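Local atomic coordinates of aldose 1-epimerase (Escherichia coli, PDB entry 3NRE), a protein that probably interconverts the alpha and beta anomers of aldose sugars. Residues 212-226 with 279-291. Residues are numbered along the deposited sequence; the frame is centred on the assembly and turned at random.
Sequences RIEQPQEGYAIIMET and STTSEMSLRVEWL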
loop_
_atom_site.group_PDB
_atom_site.type_symbol
_atom_site.label_atom_id
_atom_site.label_comp_id
_atom_site.label_asym_id
_atom_site.label_seq_id
_atom_site.Cartn_x
_atom_site.Cartn_y
_atom_site.Cartn_z
ATOM N N ARG A 212 -7.014 12.929 2.350
ATOM C CA ARG A 212 -8.285 13.201 1.700
ATOM C C ARG A 212 -8.046 13.139 0.202
ATOM O O ARG A 212 -7.123 13.791 -0.298
ATOM C CB ARG A 212 -8.794 14.571 2.146
ATOM C CG ARG A 212 -10.120 14.941 1.631
ATOM C CD ARG A 212 -10.612 16.203 2.296
ATOM N NE ARG A 212 -11.760 16.717 1.579
ATOM C CZ ARG A 212 -13.025 16.331 1.760
ATOM N NH1 ARG A 212 -13.352 15.429 2.686
ATOM N NH2 ARG A 212 -13.985 16.880 1.020
ATOM N N ILE A 213 -8.824 12.291 -0.495
ATOM C CA ILE A 213 -8.761 12.208 -1.931
ATOM C C ILE A 213 -10.070 12.817 -2.455
ATOM O O ILE A 213 -11.116 12.198 -2.286
ATOM C CB ILE A 213 -8.618 10.739 -2.417
ATOM C CG1 ILE A 213 -7.275 10.118 -1.989
ATOM C CG2 ILE A 213 -8.721 10.629 -3.919
ATOM C CD1 ILE A 213 -7.305 9.465 -0.607
ATOM N N GLU A 214 -10.010 13.978 -3.120
ATOM C CA GLU A 214 -11.200 14.627 -3.624
ATOM C C GLU A 214 -11.450 14.324 -5.074
ATOM O O GLU A 214 -10.535 14.494 -5.897
ATOM C CB GLU A 214 -11.103 16.149 -3.484
ATOM C CG GLU A 214 -10.945 16.589 -2.052
ATOM C CD GLU A 214 -10.659 18.081 -1.884
ATOM O OE1 GLU A 214 -10.641 18.847 -2.877
ATOM O OE2 GLU A 214 -10.418 18.472 -0.728
ATOM N N GLN A 215 -12.700 13.959 -5.384
ATOM C CA GLN A 215 -13.117 13.574 -6.724
ATOM C C GLN A 215 -14.283 14.495 -7.103
ATOM O O GLN A 215 -15.434 14.075 -7.239
ATOM C CB GLN A 215 -13.464 12.080 -6.740
ATOM C CG GLN A 215 -12.288 11.153 -6.335
ATOM C CD GLN A 215 -11.201 11.079 -7.393
ATOM O OE1 GLN A 215 -11.136 11.951 -8.288
ATOM N NE2 GLN A 215 -10.423 9.968 -7.392
ATOM N N PRO A 216 -13.979 15.784 -7.237
ATOM C CA PRO A 216 -15.084 16.759 -7.363
ATOM C C PRO A 216 -15.986 16.567 -8.594
ATOM O O PRO A 216 -17.171 16.938 -8.548
ATOM C CB PRO A 216 -14.364 18.093 -7.403
ATOM C CG PRO A 216 -13.005 17.848 -7.727
ATOM C CD PRO A 216 -12.666 16.441 -7.302
ATOM N N GLN A 217 -15.419 16.003 -9.663
ATOM C CA GLN A 217 -16.168 15.746 -10.903
ATOM C C GLN A 217 -17.307 14.757 -10.708
ATOM O O GLN A 217 -18.264 14.769 -11.519
ATOM C CB GLN A 217 -15.222 15.294 -12.038
ATOM C CG GLN A 217 -14.637 13.907 -11.914
ATOM C CD GLN A 217 -13.596 13.728 -10.790
ATOM O OE1 GLN A 217 -13.159 14.683 -10.141
ATOM N NE2 GLN A 217 -13.189 12.499 -10.583
ATOM N N GLU A 218 -17.184 13.918 -9.664
ATOM C CA GLU A 218 -18.156 12.892 -9.254
ATOM C C GLU A 218 -18.888 13.317 -7.972
ATOM O O GLU A 218 -19.743 12.575 -7.454
ATOM C CB GLU A 218 -17.469 11.546 -8.943
ATOM C CG GLU A 218 -16.686 10.854 -10.067
ATOM C CD GLU A 218 -17.591 10.157 -11.079
ATOM O OE1 GLU A 218 -18.818 10.379 -11.050
ATOM O OE2 GLU A 218 -17.069 9.391 -11.910
ATOM N N GLY A 219 -18.538 14.478 -7.440
ATOM C CA GLY A 219 -19.110 14.985 -6.199
ATOM C C GLY A 219 -18.827 14.262 -4.881
ATOM O O GLY A 219 -19.542 14.477 -3.917
ATOM N N TYR A 220 -17.785 13.433 -4.802
ATOM C CA TYR A 220 -17.405 12.817 -3.510
ATOM C C TYR A 220 -15.909 12.995 -3.172
ATOM O O TYR A 220 -15.094 13.458 -4.002
ATOM C CB TYR A 220 -17.774 11.341 -3.499
ATOM C CG TYR A 220 -16.878 10.492 -4.377
ATOM C CD1 TYR A 220 -15.741 9.937 -3.868
ATOM C CD2 TYR A 220 -17.139 10.301 -5.721
ATOM C CE1 TYR A 220 -14.909 9.170 -4.633
ATOM C CE2 TYR A 220 -16.293 9.525 -6.519
ATOM C CZ TYR A 220 -15.167 8.989 -5.978
ATOM O OH TYR A 220 -14.277 8.226 -6.710
ATOM N N ALA A 221 -15.574 12.646 -1.935
ATOM C CA ALA A 221 -14.193 12.557 -1.484
ATOM C C ALA A 221 -14.084 11.229 -0.740
ATOM O O ALA A 221 -15.089 10.712 -0.235
ATOM C CB ALA A 221 -13.829 13.702 -0.562
ATOM N N ILE A 222 -12.871 10.705 -0.662
ATOM C CA ILE A 222 -12.542 9.533 0.151
ATOM C C ILE A 222 -11.618 10.000 1.245
ATOM O O ILE A 222 -10.648 10.705 0.962
ATOM C CB ILE A 222 -11.792 8.439 -0.650
ATOM C CG1 ILE A 222 -12.707 7.845 -1.707
ATOM C CG2 ILE A 222 -11.249 7.345 0.280
ATOM C CD1 ILE A 222 -12.173 6.582 -2.308
ATOM N N ILE A 223 -11.953 9.619 2.480
ATOM C CA ILE A 223 -11.193 9.966 3.674
ATOM C C ILE A 223 -10.456 8.718 4.078
ATOM O O ILE A 223 -11.053 7.703 4.419
ATOM C CB ILE A 223 -12.070 10.361 4.875
ATOM C CG1 ILE A 223 -12.832 11.644 4.602
ATOM C CG2 ILE A 223 -11.231 10.453 6.170
ATOM C CD1 ILE A 223 -11.977 12.785 4.289
HETATM N N MSE A 224 -9.142 8.829 4.028
HETATM C CA MSE A 224 -8.234 7.736 4.409
HETATM C C MSE A 224 -7.707 7.996 5.820
HETATM O O MSE A 224 -7.196 9.095 6.104
HETATM C CB MSE A 224 -7.040 7.607 3.431
HETATM C CG MSE A 224 -5.909 6.653 3.928
HETATM SE SE MSE A 224 -4.334 6.241 2.786
HETATM C CE MSE A 224 -5.146 5.786 1.133
ATOM N N GLU A 225 -7.818 6.975 6.683
ATOM C CA GLU A 225 -7.310 7.020 8.065
ATOM C C GLU A 225 -6.578 5.723 8.374
ATOM O O GLU A 225 -6.982 4.648 7.946
ATOM C CB GLU A 225 -8.433 7.200 9.098
ATOM C CG GLU A 225 -9.090 8.545 9.005
ATOM C CD GLU A 225 -10.126 8.799 10.113
ATOM O OE1 GLU A 225 -9.991 8.281 11.251
ATOM O OE2 GLU A 225 -11.077 9.544 9.819
ATOM N N THR A 226 -5.446 5.827 9.041
ATOM C CA THR A 226 -4.680 4.642 9.436
ATOM C C THR A 226 -4.537 4.574 10.967
ATOM O O THR A 226 -4.455 5.632 11.681
ATOM C CB THR A 226 -3.276 4.644 8.813
ATOM O OG1 THR A 226 -2.661 5.925 9.079
ATOM C CG2 THR A 226 -3.334 4.324 7.277
ATOM N N SER A 279 3.550 -10.359 17.133
ATOM C CA SER A 279 2.773 -9.866 15.998
ATOM C C SER A 279 2.662 -8.357 16.012
ATOM O O SER A 279 2.817 -7.717 17.047
ATOM C CB SER A 279 1.355 -10.434 16.076
ATOM O OG SER A 279 1.370 -11.851 16.125
ATOM N N THR A 280 2.361 -7.774 14.880
ATOM C CA THR A 280 1.975 -6.371 14.846
ATOM C C THR A 280 0.806 -6.229 13.851
ATOM O O THR A 280 0.676 -7.060 12.960
ATOM C CB THR A 280 3.121 -5.431 14.480
ATOM O OG1 THR A 280 2.685 -4.083 14.701
ATOM C CG2 THR A 280 3.566 -5.601 13.023
ATOM N N THR A 281 -0.013 -5.192 14.054
ATOM C CA THR A 281 -1.242 -4.998 13.285
ATOM C C THR A 281 -1.349 -3.542 12.859
ATOM O O THR A 281 -0.928 -2.631 13.584
ATOM C CB THR A 281 -2.491 -5.393 14.127
ATOM O OG1 THR A 281 -2.386 -6.761 14.549
ATOM C CG2 THR A 281 -3.776 -5.207 13.317
ATOM N N SER A 282 -1.862 -3.313 11.652
ATOM C CA SER A 282 -2.176 -1.941 11.208
ATOM C C SER A 282 -3.531 -1.978 10.526
ATOM O O SER A 282 -3.907 -3.013 10.034
ATOM C CB SER A 282 -1.129 -1.366 10.258
ATOM O OG SER A 282 -0.986 -2.137 9.111
ATOM N N GLU A 283 -4.220 -0.843 10.471
ATOM C CA GLU A 283 -5.519 -0.756 9.838
ATOM C C GLU A 283 -5.537 0.456 8.901
ATOM O O GLU A 283 -4.954 1.490 9.205
ATOM C CB GLU A 283 -6.580 -0.608 10.939
ATOM C CG GLU A 283 -7.998 -0.449 10.469
ATOM C CD GLU A 283 -8.920 0.008 11.590
ATOM O OE1 GLU A 283 -9.144 -0.813 12.511
ATOM O OE2 GLU A 283 -9.393 1.179 11.541
HETATM N N MSE A 284 -6.213 0.329 7.758
HETATM C CA MSE A 284 -6.473 1.465 6.889
HETATM C C MSE A 284 -7.976 1.510 6.736
HETATM O O MSE A 284 -8.567 0.466 6.462
HETATM C CB MSE A 284 -5.828 1.214 5.533
HETATM C CG MSE A 284 -6.248 2.180 4.420
HETATM SE SE MSE A 284 -5.477 1.900 2.718
HETATM C CE MSE A 284 -6.317 0.261 2.160
ATOM N N SER A 285 -8.585 2.687 6.870
ATOM C CA SER A 285 -9.970 2.824 6.518
ATOM C C SER A 285 -10.144 3.837 5.400
ATOM O O SER A 285 -9.394 4.825 5.311
ATOM C CB SER A 285 -10.818 3.159 7.731
ATOM O OG SER A 285 -10.619 4.485 8.203
ATOM N N LEU A 286 -11.098 3.545 4.508
ATOM C CA LEU A 286 -11.456 4.470 3.435
ATOM C C LEU A 286 -12.929 4.790 3.574
ATOM O O LEU A 286 -13.763 3.919 3.416
ATOM C CB LEU A 286 -11.173 3.826 2.067
ATOM C CG LEU A 286 -9.729 3.365 1.784
ATOM C CD1 LEU A 286 -9.666 2.617 0.442
ATOM C CD2 LEU A 286 -8.765 4.544 1.841
ATOM N N ARG A 287 -13.256 6.049 3.835
ATOM C CA ARG A 287 -14.632 6.446 4.047
ATOM C C ARG A 287 -15.086 7.336 2.918
ATOM O O ARG A 287 -14.397 8.311 2.585
ATOM C CB ARG A 287 -14.800 7.158 5.393
ATOM C CG ARG A 287 -16.205 7.643 5.653
ATOM C CD ARG A 287 -16.474 7.997 7.129
ATOM N NE ARG A 287 -15.621 9.099 7.580
ATOM C CZ ARG A 287 -15.830 10.391 7.322
ATOM N NH1 ARG A 287 -16.863 10.802 6.591
ATOM N NH2 ARG A 287 -14.982 11.290 7.797
ATOM N N VAL A 288 -16.259 7.046 2.342
ATOM C CA VAL A 288 -16.778 7.872 1.252
ATOM C C VAL A 288 -17.664 8.941 1.834
ATOM O O VAL A 288 -18.527 8.639 2.660
ATOM C CB VAL A 288 -17.615 7.073 0.226
ATOM C CG1 VAL A 288 -17.826 7.902 -1.047
ATOM C CG2 VAL A 288 -16.960 5.770 -0.091
ATOM N N GLU A 289 -17.472 10.179 1.401
ATOM C CA GLU A 289 -18.388 11.220 1.813
ATOM C C GLU A 289 -18.767 12.153 0.683
ATOM O O GLU A 289 -18.029 12.345 -0.292
ATOM C CB GLU A 289 -17.868 11.996 3.038
ATOM C CG GLU A 289 -16.581 12.734 2.864
ATOM C CD GLU A 289 -16.278 13.698 4.037
ATOM O OE1 GLU A 289 -16.703 13.424 5.173
ATOM O OE2 GLU A 289 -15.590 14.723 3.822
ATOM N N TRP A 290 -19.977 12.710 0.792
ATOM C CA TRP A 290 -20.423 13.653 -0.208
ATOM C C TRP A 290 -19.519 14.854 0.068
ATOM O O TRP A 290 -19.257 15.150 1.216
ATOM C CB TRP A 290 -21.942 13.902 -0.093
ATOM C CG TRP A 290 -22.819 12.748 -0.719
ATOM C CD1 TRP A 290 -23.993 12.914 -1.404
ATOM C CD2 TRP A 290 -22.572 11.308 -0.708
ATOM N NE1 TRP A 290 -24.491 11.693 -1.811
ATOM C CE2 TRP A 290 -23.646 10.696 -1.404
ATOM C CE3 TRP A 290 -21.560 10.483 -0.180
ATOM C CZ2 TRP A 290 -23.731 9.300 -1.588
ATOM C CZ3 TRP A 290 -21.636 9.092 -0.367
ATOM C CH2 TRP A 290 -22.713 8.523 -1.059
ATOM N N LEU A 291 -18.962 15.469 -0.974
ATOM C CA LEU A 291 -17.871 16.442 -0.808
ATOM C C LEU A 291 -18.404 17.741 -0.178
ATOM O O LEU A 291 -19.620 18.021 -0.248
ATOM C CB LEU A 291 -17.199 16.710 -2.172
ATOM C CG LEU A 291 -15.796 17.315 -2.341
ATOM C CD1 LEU A 291 -15.601 17.665 -3.822
ATOM C CD2 LEU A 291 -15.485 18.561 -1.483
ATOM O OXT LEU A 291 -17.659 18.535 0.436
HETATM O O HOH W 1 -11.585 6.778 6.875
HETATM O O HOH W 2 -7.976 3.678 10.696
HETATM O O HOH W 3 -13.311 8.093 8.361
#
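Glu-289 and Arg-212 meet across strand 220-226, which runs between them: NH1 of Arg-212 lies 2.6 Å from OE2 of Glu-289, a salt bridge with an N-H...O angle of 149°. The carboxylate sits at the edge of the guanidinium, near its plane, yet the two groups are turned 70° apart, and OE2 is met on its anti side. In Arg-212, CG swings opposite the backbone N (chi1 -176°) and the chain runs out extended over Ala-221, whose CB lies under one guanidinium face; NE of the same group turns to Glu-214 OE2, 3.2 Å away. The other carboxylate oxygen, Glu-289 OE1, takes a bond from Arg-287 NH1 at 3.0 Å, completing a salt-bridge network laid across three neighbouring strands. A glutamine here, without the charge, would probably leave both arginines without their anionic mate and the Arg-287 guanidinium less firmly fixed over Ile-223.

Ile-223 lies alongside Arg-287, its CG1 over one guanidinium face, 3.9 Å from NH2. Further along this face, water 3 links Arg-287 NE to Glu-225 OE2, and water 1 joins Ser-285 OG to the carbonyl of Ile-223.

On the face of Ile-222, Met-224 and Leu-286 the packing is mainly apolar. Met-224 and Leu-286 point the same way side by side, Leu-286 CD2 3.9 Å from Met-224 CB, while the bent selenomethionine chain brings Met-224 CE to 4.2 Å from Met-284 SE.

Paired antiparallel backbone bonds at Ala-221/Glu-289, Ile-223/Arg-287 and Glu-225/Ser-285 hold the strands together. In the large antiparallel sheet, strand 279-290 lies between 220-227 and 127-136; the selenomethionines pack against strands 142-153 and 250-256 of the facing sheet, through Phe-152, Trp-148 and Pro-255, consistent with the beta-sandwich of the galactose mutarotase family.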